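PDB 7JGT: fibronectin type-III domain-containing protein from Caldanaerobacter subterraneus subsp. tengcongensis, which is of unknown overall function, the chain here being one fibronectin type III-like domain whose extreme thermal stability owes something to surface salt bridges. Local coordinates for residues L24-T29 and D52-Y57; Y34-L39 and A70-N75. The protein carries 1 engineered substitution. All blocks are in the same frame, centred on the assembly; numbering follows the deposited sequence.

Contact 1: L24-T29 and D52-Y57; sequences LRWSET and DKLEYY
K53 enters the contact through its backbone: its O lies 3.2 Å from W26 CZ2, approaching the indole obliquely. L54 follows and passes its main chain across the tryptophan, with C about 3.5 Å above the ring plane and over its centre. The indole can lie beneath this turn because W26 CG is placed between the backbone N and the carbonyl carbon (chi1 57°), which swings the ring toward 52-57. L54 CD2 reaches past the pyrrole side of the indole to E28 CA, 3.8 Å away, where 24-29 has left the strand. L54 O accepts from W26 N at 3.1 Å, the donor being tilted 28° from the carbonyl plane. E55 then pairs with R25 as a non-hydrogen-bonded antiparallel pair. Its N continues over the same indole face, toward the rim, while its CA makes a CA-H...O contact with L24 O at 3.1 Å. The E55 and R25 side chains cross with their charged groups apart: E55 OE1 touches the aliphatic R25 CG, and R25 NE stays 5.3 Å from OE1. Each instead has a salt-bridge mate nearby, R23 for E55 and E13 for R25. At Y56 the register is locked by two backbone bonds, L24 N to Y56 O at 2.7 Å and Y56 N to L24 O at 2.9 Å. Y56 CB rests near W26 CH2, but the phenol ring leads away from 24-29. L24 CB sits at the indole edge, in its plane; L24 and W26 both pack on I37 of the facing sheet. This is the pairing of strands B and E in the three-stranded sheet of a fibronectin type III sandwich, with a tryptophan just after strand B packed into the core, as is common in this family.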
loop_
_atom_site.group_PDB
_atom_site.type_symbol
_atom_site.label_atom_id
_atom_site.label_comp_id
_atom_site.label_asym_id
_atom_site.label_seq_id
_atom_site.Cartn_x
_atom_site.Cartn_y
_atom_site.Cartn_z
ATOM N N LEU A 24 -4.102 -4.621 1.826
ATOM C CA LEU A 24 -2.745 -4.454 1.326
ATOM C C LEU A 24 -1.817 -5.326 2.162
ATOM O O LEU A 24 -1.962 -5.393 3.382
ATOM C CB LEU A 24 -2.300 -2.991 1.412
ATOM C CG LEU A 24 -2.611 -2.052 0.241
ATOM C CD1 LEU A 24 -4.101 -1.973 0.005
ATOM C CD2 LEU A 24 -2.064 -0.650 0.498
ATOM N N ARG A 25 -0.866 -5.986 1.499
ATOM C CA ARG A 25 0.065 -6.917 2.135
ATOM C C ARG A 25 1.432 -6.780 1.485
ATOM O O ARG A 25 1.533 -6.511 0.287
ATOM C CB ARG A 25 -0.389 -8.375 1.990
ATOM C CG ARG A 25 -1.413 -8.837 2.982
ATOM C CD ARG A 25 -1.521 -10.355 2.923
ATOM N NE ARG A 25 -2.003 -10.820 1.626
ATOM C CZ ARG A 25 -1.849 -12.059 1.167
ATOM N NH1 ARG A 25 -1.219 -12.970 1.897
ATOM N NH2 ARG A 25 -2.331 -12.388 -0.024
ATOM N N TRP A 26 2.487 -6.970 2.278
ATOM C CA TRP A 26 3.843 -6.909 1.746
ATOM C C TRP A 26 4.777 -7.684 2.666
ATOM O O TRP A 26 4.412 -8.094 3.770
ATOM C CB TRP A 26 4.325 -5.457 1.573
ATOM C CG TRP A 26 4.262 -4.658 2.854
ATOM C CD1 TRP A 26 5.239 -4.545 3.802
ATOM C CD2 TRP A 26 3.158 -3.868 3.318
ATOM N NE1 TRP A 26 4.800 -3.750 4.840
ATOM C CE2 TRP A 26 3.532 -3.314 4.559
ATOM C CE3 TRP A 26 1.890 -3.582 2.806
ATOM C CZ2 TRP A 26 2.679 -2.486 5.301
ATOM C CZ3 TRP A 26 1.039 -2.758 3.544
ATOM C CH2 TRP A 26 1.442 -2.227 4.783
ATOM N N SER A 27 5.984 -7.909 2.172
ATOM C CA SER A 27 6.971 -8.673 2.906
ATOM C C SER A 27 7.771 -7.755 3.805
ATOM O O SER A 27 7.939 -6.569 3.515
ATOM C CB SER A 27 7.910 -9.386 1.944
ATOM O OG SER A 27 8.751 -8.425 1.345
ATOM N N GLU A 28 8.276 -8.320 4.897
ATOM C CA GLU A 28 9.236 -7.595 5.708
ATOM C C GLU A 28 10.402 -7.171 4.828
ATOM O O GLU A 28 10.801 -7.893 3.906
ATOM C CB GLU A 28 9.711 -8.468 6.865
ATOM C CG GLU A 28 10.502 -7.723 7.907
ATOM C CD GLU A 28 10.747 -8.561 9.144
ATOM O OE1 GLU A 28 11.529 -8.120 10.008
ATOM O OE2 GLU A 28 10.164 -9.657 9.248
ATOM N N THR A 29 10.932 -5.983 5.095
ATOM C CA THR A 29 11.832 -5.309 4.173
ATOM C C THR A 29 13.118 -4.919 4.886
ATOM O O THR A 29 13.074 -4.297 5.950
ATOM C CB THR A 29 11.123 -4.088 3.591
ATOM O OG1 THR A 29 9.917 -4.523 2.947
ATOM C CG2 THR A 29 11.988 -3.383 2.584
ATOM N N ASP A 52 3.984 0.324 10.843
ATOM C CA ASP A 52 5.049 -0.659 10.989
ATOM C C ASP A 52 4.536 -2.092 10.861
ATOM O O ASP A 52 5.295 -3.038 11.099
ATOM C CB ASP A 52 5.799 -0.461 12.314
ATOM C CG ASP A 52 4.919 -0.647 13.535
ATOM O OD1 ASP A 52 3.858 -1.289 13.445
ATOM O OD2 ASP A 52 5.300 -0.145 14.610
ATOM N N LYS A 53 3.270 -2.270 10.497
ATOM C CA LYS A 53 2.751 -3.589 10.172
ATOM C C LYS A 53 3.264 -4.028 8.804
ATOM O O LYS A 53 3.947 -3.288 8.094
ATOM C CB LYS A 53 1.226 -3.581 10.176
ATOM C CG LYS A 53 0.609 -3.085 11.469
ATOM C CD LYS A 53 -0.859 -2.780 11.292
ATOM C CE LYS A 53 -1.677 -4.050 11.179
ATOM N NZ LYS A 53 -2.954 -3.793 10.471
ATOM N N LEU A 54 2.917 -5.257 8.434
ATOM C CA LEU A 54 3.193 -5.800 7.111
ATOM C C LEU A 54 1.915 -5.944 6.299
ATOM O O LEU A 54 1.903 -6.621 5.269
ATOM C CB LEU A 54 3.900 -7.149 7.228
ATOM C CG LEU A 54 5.135 -7.085 8.121
ATOM C CD1 LEU A 54 5.672 -8.490 8.357
ATOM C CD2 LEU A 54 6.189 -6.157 7.506
ATOM N N GLU A 55 0.833 -5.340 6.760
ATOM C CA GLU A 55 -0.409 -5.361 6.014
ATOM C C GLU A 55 -1.249 -4.224 6.543
ATOM O O GLU A 55 -1.088 -3.805 7.691
ATOM C CB GLU A 55 -1.152 -6.695 6.154
ATOM C CG GLU A 55 -1.904 -6.846 7.451
ATOM C CD GLU A 55 -2.873 -8.018 7.433
ATOM O OE1 GLU A 55 -2.888 -8.775 6.441
ATOM O OE2 GLU A 55 -3.616 -8.181 8.420
ATOM N N TYR A 56 -2.152 -3.741 5.701
ATOM C CA TYR A 56 -2.996 -2.621 6.064
ATOM C C TYR A 56 -4.297 -2.751 5.298
ATOM O O TYR A 56 -4.309 -3.162 4.135
ATOM C CB TYR A 56 -2.307 -1.281 5.760
ATOM C CG TYR A 56 -2.927 -0.087 6.441
ATOM C CD1 TYR A 56 -2.513 0.306 7.705
ATOM C CD2 TYR A 56 -3.913 0.665 5.814
ATOM C CE1 TYR A 56 -3.074 1.402 8.329
ATOM C CE2 TYR A 56 -4.481 1.763 6.438
ATOM C CZ TYR A 56 -4.055 2.121 7.695
ATOM O OH TYR A 56 -4.608 3.215 8.334
ATOM N N TYR A 57 -5.391 -2.436 5.974
ATOM C CA TYR A 57 -6.717 -2.467 5.372
ATOM C C TYR A 57 -7.117 -1.033 5.076
ATOM O O TYR A 57 -7.324 -0.244 5.999
ATOM C CB TYR A 57 -7.727 -3.129 6.299
ATOM C CG TYR A 57 -7.601 -4.627 6.365
ATOM C CD1 TYR A 57 -6.707 -5.225 7.242
ATOM C CD2 TYR A 57 -8.382 -5.447 5.554
ATOM C CE1 TYR A 57 -6.586 -6.602 7.317
ATOM C CE2 TYR A 57 -8.272 -6.829 5.620
ATOM C CZ TYR A 57 -7.367 -7.398 6.504
ATOM O OH TYR A 57 -7.243 -8.763 6.586
#

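Contact 2: Y34-L39 and A70-N75; sequences YYEIYL and ALRAVN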
loop_
_atom_site.group_PDB
_atom_site.type_symbol
_atom_site.label_atom_id
_atom_site.label_comp_id
_atom_site.label_asym_id
_atom_site.label_seq_id
_atom_site.Cartn_x
_atom_site.Cartn_y
_atom_site.Cartn_z
ATOM N N TYR A 34 9.520 1.675 9.010
ATOM C CA TYR A 34 8.085 1.688 8.787
ATOM C C TYR A 34 7.832 1.810 7.296
ATOM O O TYR A 34 8.762 1.853 6.484
ATOM C CB TYR A 34 7.400 2.807 9.578
ATOM C CG TYR A 34 7.825 4.203 9.205
ATOM C CD1 TYR A 34 8.915 4.807 9.822
ATOM C CD2 TYR A 34 7.122 4.933 8.260
ATOM C CE1 TYR A 34 9.301 6.086 9.496
ATOM C CE2 TYR A 34 7.507 6.210 7.918
ATOM C CZ TYR A 34 8.588 6.787 8.544
ATOM O OH TYR A 34 8.960 8.075 8.211
ATOM N N TYR A 35 6.548 1.819 6.942
ATOM C CA TYR A 35 6.107 1.851 5.559
ATOM C C TYR A 35 5.076 2.958 5.385
ATOM O O TYR A 35 4.293 3.242 6.295
ATOM C CB TYR A 35 5.506 0.497 5.142
ATOM C CG TYR A 35 6.424 -0.669 5.426
ATOM C CD1 TYR A 35 6.399 -1.320 6.660
ATOM C CD2 TYR A 35 7.324 -1.115 4.464
ATOM C CE1 TYR A 35 7.245 -2.402 6.931
ATOM C CE2 TYR A 35 8.168 -2.189 4.726
ATOM C CZ TYR A 35 8.130 -2.823 5.954
ATOM O OH TYR A 35 8.977 -3.886 6.202
ATOM N N GLU A 36 5.076 3.565 4.204
ATOM C CA GLU A 36 4.080 4.555 3.825
ATOM C C GLU A 36 3.288 4.035 2.641
ATOM O O GLU A 36 3.847 3.399 1.743
ATOM C CB GLU A 36 4.716 5.898 3.473
ATOM C CG GLU A 36 5.563 6.450 4.595
ATOM C CD GLU A 36 6.196 7.781 4.253
ATOM O OE1 GLU A 36 6.144 8.194 3.079
ATOM O OE2 GLU A 36 6.746 8.414 5.166
ATOM N N ILE A 37 1.986 4.316 2.658
ATOM C CA ILE A 37 1.031 3.842 1.662
ATOM C C ILE A 37 0.361 5.052 1.031
ATOM O O ILE A 37 -0.130 5.931 1.745
ATOM C CB ILE A 37 -0.033 2.933 2.292
ATOM C CG1 ILE A 37 0.587 1.620 2.790
ATOM C CG2 ILE A 37 -1.155 2.662 1.300
ATOM C CD1 ILE A 37 -0.330 0.937 3.775
ATOM N N TYR A 38 0.290 5.065 -0.299
ATOM C CA TYR A 38 -0.341 6.150 -1.034
ATOM C C TYR A 38 -1.323 5.592 -2.045
ATOM O O TYR A 38 -1.110 4.518 -2.609
ATOM C CB TYR A 38 0.685 7.008 -1.762
ATOM C CG TYR A 38 1.682 7.628 -0.819
ATOM C CD1 TYR A 38 2.756 6.891 -0.328
ATOM C CD2 TYR A 38 1.543 8.945 -0.405
ATOM C CE1 TYR A 38 3.664 7.449 0.552
ATOM C CE2 TYR A 38 2.451 9.518 0.479
ATOM C CZ TYR A 38 3.509 8.767 0.949
ATOM O OH TYR A 38 4.413 9.332 1.821
ATOM N N LEU A 39 -2.408 6.333 -2.251
ATOM C CA LEU A 39 -3.361 6.054 -3.319
ATOM C C LEU A 39 -2.908 6.789 -4.574
ATOM O O LEU A 39 -2.741 8.014 -4.545
ATOM C CB LEU A 39 -4.769 6.498 -2.919
ATOM C CG LEU A 39 -5.800 6.426 -4.051
ATOM C CD1 LEU A 39 -5.891 4.989 -4.588
ATOM C CD2 LEU A 39 -7.162 6.916 -3.594
ATOM N N ALA A 70 0.670 2.802 -3.946
ATOM C CA ALA A 70 2.124 2.808 -3.978
ATOM C C ALA A 70 2.617 2.624 -2.552
ATOM O O ALA A 70 2.114 3.273 -1.631
ATOM C CB ALA A 70 2.671 4.105 -4.575
ATOM N N LEU A 71 3.594 1.743 -2.379
ATOM C CA LEU A 71 4.144 1.396 -1.081
ATOM C C LEU A 71 5.641 1.648 -1.092
ATOM O O LEU A 71 6.323 1.324 -2.071
ATOM C CB LEU A 71 3.874 -0.082 -0.754
ATOM C CG LEU A 71 4.508 -0.646 0.518
ATOM C CD1 LEU A 71 3.678 -0.318 1.747
ATOM C CD2 LEU A 71 4.701 -2.155 0.365
ATOM N N ARG A 72 6.160 2.220 -0.008
ATOM C CA ARG A 72 7.599 2.334 0.160
ATOM C C ARG A 72 7.961 2.118 1.624
ATOM O O ARG A 72 7.143 2.324 2.524
ATOM C CB ARG A 72 8.116 3.697 -0.312
ATOM C CG ARG A 72 7.585 4.870 0.515
ATOM C CD ARG A 72 7.927 6.189 -0.162
ATOM N NE ARG A 72 7.686 7.352 0.694
ATOM C CZ ARG A 72 8.121 8.574 0.409
ATOM N NH1 ARG A 72 8.818 8.782 -0.700
ATOM N NH2 ARG A 72 7.870 9.589 1.232
ATOM N N ALA A 73 9.196 1.685 1.844
ATOM C CA ALA A 73 9.772 1.513 3.168
ATOM C C ALA A 73 10.637 2.718 3.504
ATOM O O ALA A 73 11.228 3.341 2.617
ATOM C CB ALA A 73 10.627 0.251 3.236
ATOM N N VAL A 74 10.714 3.036 4.796
ATOM C CA VAL A 74 11.406 4.238 5.256
ATOM C C VAL A 74 12.289 3.911 6.455
ATOM O O VAL A 74 11.941 3.080 7.301
ATOM C CB VAL A 74 10.416 5.364 5.607
ATOM C CG1 VAL A 74 11.181 6.651 5.833
ATOM C CG2 VAL A 74 9.389 5.556 4.475
ATOM N N ASN A 75 13.456 4.556 6.508
ATOM C CA ASN A 75 14.292 4.554 7.698
ATOM C C ASN A 75 14.863 5.958 7.865
ATOM O O ASN A 75 14.494 6.891 7.139
ATOM C CB ASN A 75 15.378 3.465 7.623
ATOM C CG ASN A 75 16.406 3.722 6.548
ATOM O OD1 ASN A 75 16.541 4.836 6.060
ATOM N ND2 ASN A 75 17.136 2.673 6.158
#
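E36 and R72 form a hydrogen-bonded antiparallel pair whose side chains run side by side, pointing the same way. From CB, the glutamate leaves with CG anti to the carbonyl carbon (chi1 -57°) and then extends. CG lies 3.9 Å from V74 CG2, and CD keeps that methyl for company. OE2 remains beside the same methyl, whereas OE1 takes both nitrogens of a side-on grip, R72 NH2 at 2.9 Å and R72 NE at 3.0 Å. OE1 lies close to the guanidinium plane, but the two donors reach it from one face of the carboxylate, NE from well above it (48°). Y38 OH also points at OE1, at a separation too short to be trusted in detail. Two residues earlier, on the same face, Y34 turns a ring face to V74 CB, a CH-pi contact with CB 3.9 Å from the ring centroid. On the other side of the sheet, Y35 CE2 meets A73 CB and I37 CG1 meets L71 CD1 at 3.8 Å. With an alanine in place of E36, the R72 guanidinium would probably lose its carboxylate mate and be freer to turn. Core-facing contacts are apolar, while the outer face mixes a salt bridge with apolar packing on V74.

How the contacts relate
Contacts 1 and 2 belong to the two facing sheets of one sandwich, their centres about 9 Å apart. Along the chain they interlace: strand 22-25 precedes strand 34-41, and strand 55-58 precedes strand 66-75, so the four segments alternate along the chain. Y35 is the main go-between. Its CD1 lies 3.4 Å from W26 NE1 and 3.5 Å from K53 O, the two rings meeting at about 55°, and its OH takes a weak hydrogen bond from T29 N at 3.1 Å. Further along, L24 CD2 packs 3.5 Å from I37 CG2, and W26 also touches L71. The salt bridge of contact 2 lies on the face turned away from this shared core.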